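Local coordinates for TT1561 protein (Thermus thermophilus, PDB 1UF3) that is of unknown function but binds calcium and, as a member of the calcineurin-like metallophosphoesterase superfamily, is probably a metal-dependent phosphoesterase, at residues A[150-155]-A[179-185]. Sequence-based numbering, arbitrary orientation.
Sequences PKIFLF and HNPLLVL
K151 has CG anti to its carbonyl carbon (chi1 -61°) and an extended chain beyond it, which carries NZ to H179 at the end of helix 170-179; F153, with a similar first torsion, brings CE2 and CZ up to H179 CB. The contact closes a parallel beta-alpha-beta unit, strand 151-155, helix 170-179, strand 183-186, within one of the two sheets of the metallophosphoesterase fold. K151 NZ donates to H179 ND1 (3.0 Å), lying in the imidazole plane. F153 turns its ring edge to the H179 face in an offset edge-to-face pair, planes at 64°, with F153 CZ 3.4 Å from H179 CB. P181 covers one face of the same phenyl: its CB stands 4.0 Å from the F153 ring centroid, almost on the ring normal, a CH-pi contact. W144 also stacks on H179 and makes a cation-pi contact with K151. With an alanine at H179, the K151 amine would probably lose its nitrogen acceptor and the F153 edge its imidazole partner. K151 O takes L182 N at 2.8 Å and, weakly, L183 N; one water bridges K151 N and N180 O. Farther along, F153 N donates to L183 O and L185 N to F153 O, so F153 bonds the residues flanking V184. I152 CG2 meets L183 CD2 at 3.9 Å on the face they share with L154 and L185. F153 and V184 point to the opposite face; I176 of the connecting helix touches V184, P181 and F155. V184 CG1 meets the F155 ring edge at CD1. The last bond, F155 N to L185 O, spans 3.0 Å with an N-H...O angle of 174°.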
loop_
_atom_site.group_PDB
_atom_site.type_symbol
_atom_site.label_atom_id
_atom_site.label_comp_id
_atom_site.label_asym_id
_atom_site.label_seq_id
_atom_site.Cartn_x
_atom_site.Cartn_y
_atom_site.Cartn_z
ATOM N N PRO A 150 14.633 -8.839 -21.450
ATOM C CA PRO A 150 15.207 -10.033 -20.832
ATOM C C PRO A 150 14.092 -11.092 -21.036
ATOM O O PRO A 150 12.910 -10.781 -20.829
ATOM C CB PRO A 150 15.317 -9.643 -19.363
ATOM C CG PRO A 150 15.481 -8.118 -19.416
ATOM C CD PRO A 150 14.549 -7.709 -20.497
ATOM N N LYS A 151 14.447 -12.316 -21.433
ATOM C CA LYS A 151 13.446 -13.378 -21.665
ATOM C C LYS A 151 13.329 -14.455 -20.581
ATOM O O LYS A 151 14.319 -14.813 -19.925
ATOM C CB LYS A 151 13.716 -14.071 -23.001
ATOM C CG LYS A 151 13.640 -13.154 -24.214
ATOM C CD LYS A 151 14.173 -13.845 -25.462
ATOM C CE LYS A 151 14.386 -12.874 -26.607
ATOM N NZ LYS A 151 15.116 -13.472 -27.772
ATOM N N ILE A 152 12.099 -14.942 -20.377
ATOM C CA ILE A 152 11.809 -16.017 -19.416
ATOM C C ILE A 152 11.086 -17.086 -20.242
ATOM O O ILE A 152 10.023 -16.822 -20.819
ATOM C CB ILE A 152 10.886 -15.551 -18.267
ATOM C CG1 ILE A 152 11.605 -14.502 -17.404
ATOM C CG2 ILE A 152 10.467 -16.766 -17.404
ATOM C CD1 ILE A 152 10.863 -14.070 -16.144
ATOM N N PHE A 153 11.694 -18.269 -20.339
ATOM C CA PHE A 153 11.141 -19.370 -21.118
ATOM C C PHE A 153 10.560 -20.455 -20.232
ATOM O O PHE A 153 11.093 -20.748 -19.174
ATOM C CB PHE A 153 12.224 -20.033 -21.999
ATOM C CG PHE A 153 12.645 -19.231 -23.214
ATOM C CD1 PHE A 153 12.045 -18.010 -23.537
ATOM C CD2 PHE A 153 13.631 -19.719 -24.048
ATOM C CE1 PHE A 153 12.427 -17.310 -24.668
ATOM C CE2 PHE A 153 14.021 -19.019 -25.191
ATOM C CZ PHE A 153 13.421 -17.819 -25.501
ATOM N N LEU A 154 9.469 -21.059 -20.686
ATOM C CA LEU A 154 8.840 -22.165 -19.958
ATOM C C LEU A 154 8.802 -23.362 -20.898
ATOM O O LEU A 154 8.261 -23.283 -21.988
ATOM C CB LEU A 154 7.410 -21.817 -19.519
ATOM C CG LEU A 154 7.267 -21.205 -18.125
ATOM C CD1 LEU A 154 7.796 -19.768 -18.149
ATOM C CD2 LEU A 154 5.802 -21.244 -17.684
ATOM N N PHE A 155 9.412 -24.465 -20.501
ATOM C CA PHE A 155 9.398 -25.667 -21.342
ATOM C C PHE A 155 9.080 -26.848 -20.446
ATOM O O PHE A 155 9.317 -26.819 -19.228
ATOM C CB PHE A 155 10.771 -26.012 -21.936
ATOM C CG PHE A 155 11.337 -24.999 -22.852
ATOM C CD1 PHE A 155 12.594 -24.441 -22.575
ATOM C CD2 PHE A 155 10.708 -24.698 -24.048
ATOM C CE1 PHE A 155 13.209 -23.614 -23.485
ATOM C CE2 PHE A 155 11.309 -23.874 -24.961
ATOM C CZ PHE A 155 12.577 -23.326 -24.683
ATOM N N HIS A 179 18.658 -18.069 -27.882
ATOM C CA HIS A 179 17.875 -16.956 -27.340
ATOM C C HIS A 179 18.445 -16.293 -26.094
ATOM O O HIS A 179 18.027 -15.193 -25.717
ATOM C CB HIS A 179 16.450 -17.433 -27.064
ATOM C CG HIS A 179 15.572 -17.418 -28.276
ATOM N ND1 HIS A 179 14.957 -16.266 -28.732
ATOM C CD2 HIS A 179 15.308 -18.378 -29.194
ATOM C CE1 HIS A 179 14.364 -16.519 -29.885
ATOM N NE2 HIS A 179 14.563 -17.790 -30.188
ATOM N N ASN A 180 19.387 -16.968 -25.445
ATOM C CA ASN A 180 20.002 -16.442 -24.248
ATOM C C ASN A 180 19.012 -15.895 -23.230
ATOM O O ASN A 180 19.161 -14.768 -22.732
ATOM C CB ASN A 180 21.019 -15.374 -24.637
ATOM C CG ASN A 180 22.188 -15.964 -25.406
ATOM O OD1 ASN A 180 22.954 -16.774 -24.864
ATOM N ND2 ASN A 180 22.325 -15.584 -26.671
ATOM N N PRO A 181 17.986 -16.691 -22.893
ATOM C CA PRO A 181 17.017 -16.203 -21.913
ATOM C C PRO A 181 17.660 -16.042 -20.572
ATOM O O PRO A 181 18.654 -16.703 -20.259
ATOM C CB PRO A 181 15.949 -17.294 -21.888
ATOM C CG PRO A 181 16.746 -18.556 -22.286
ATOM C CD PRO A 181 17.609 -18.028 -23.406
ATOM N N LEU A 182 17.072 -15.166 -19.777
ATOM C CA LEU A 182 17.518 -14.897 -18.444
ATOM C C LEU A 182 17.183 -16.053 -17.512
ATOM O O LEU A 182 17.994 -16.429 -16.664
ATOM C CB LEU A 182 16.840 -13.643 -17.936
ATOM C CG LEU A 182 17.167 -13.309 -16.496
ATOM C CD1 LEU A 182 18.594 -12.813 -16.459
ATOM C CD2 LEU A 182 16.210 -12.223 -15.974
ATOM N N LEU A 183 15.968 -16.581 -17.638
ATOM C CA LEU A 183 15.517 -17.704 -16.819
ATOM C C LEU A 183 14.816 -18.717 -17.712
ATOM O O LEU A 183 14.146 -18.358 -18.681
ATOM C CB LEU A 183 14.565 -17.240 -15.709
ATOM C CG LEU A 183 13.625 -18.294 -15.092
ATOM C CD1 LEU A 183 14.432 -19.321 -14.254
ATOM C CD2 LEU A 183 12.582 -17.609 -14.231
ATOM N N VAL A 184 15.021 -19.992 -17.407
ATOM C CA VAL A 184 14.392 -21.079 -18.142
ATOM C C VAL A 184 13.842 -21.999 -17.058
ATOM O O VAL A 184 14.586 -22.454 -16.168
ATOM C CB VAL A 184 15.412 -21.880 -18.998
ATOM C CG1 VAL A 184 14.690 -23.028 -19.757
ATOM C CG2 VAL A 184 16.093 -20.967 -19.992
ATOM N N LEU A 185 12.540 -22.234 -17.087
ATOM C CA LEU A 185 11.924 -23.132 -16.113
ATOM C C LEU A 185 11.553 -24.439 -16.837
ATOM O O LEU A 185 10.983 -24.409 -17.934
ATOM C CB LEU A 185 10.662 -22.489 -15.513
ATOM C CG LEU A 185 10.866 -21.516 -14.341
ATOM C CD1 LEU A 185 9.574 -20.763 -14.046
ATOM C CD2 LEU A 185 11.292 -22.298 -13.101
HETATM O O HOH W 1 17.068 -12.661 -22.071
#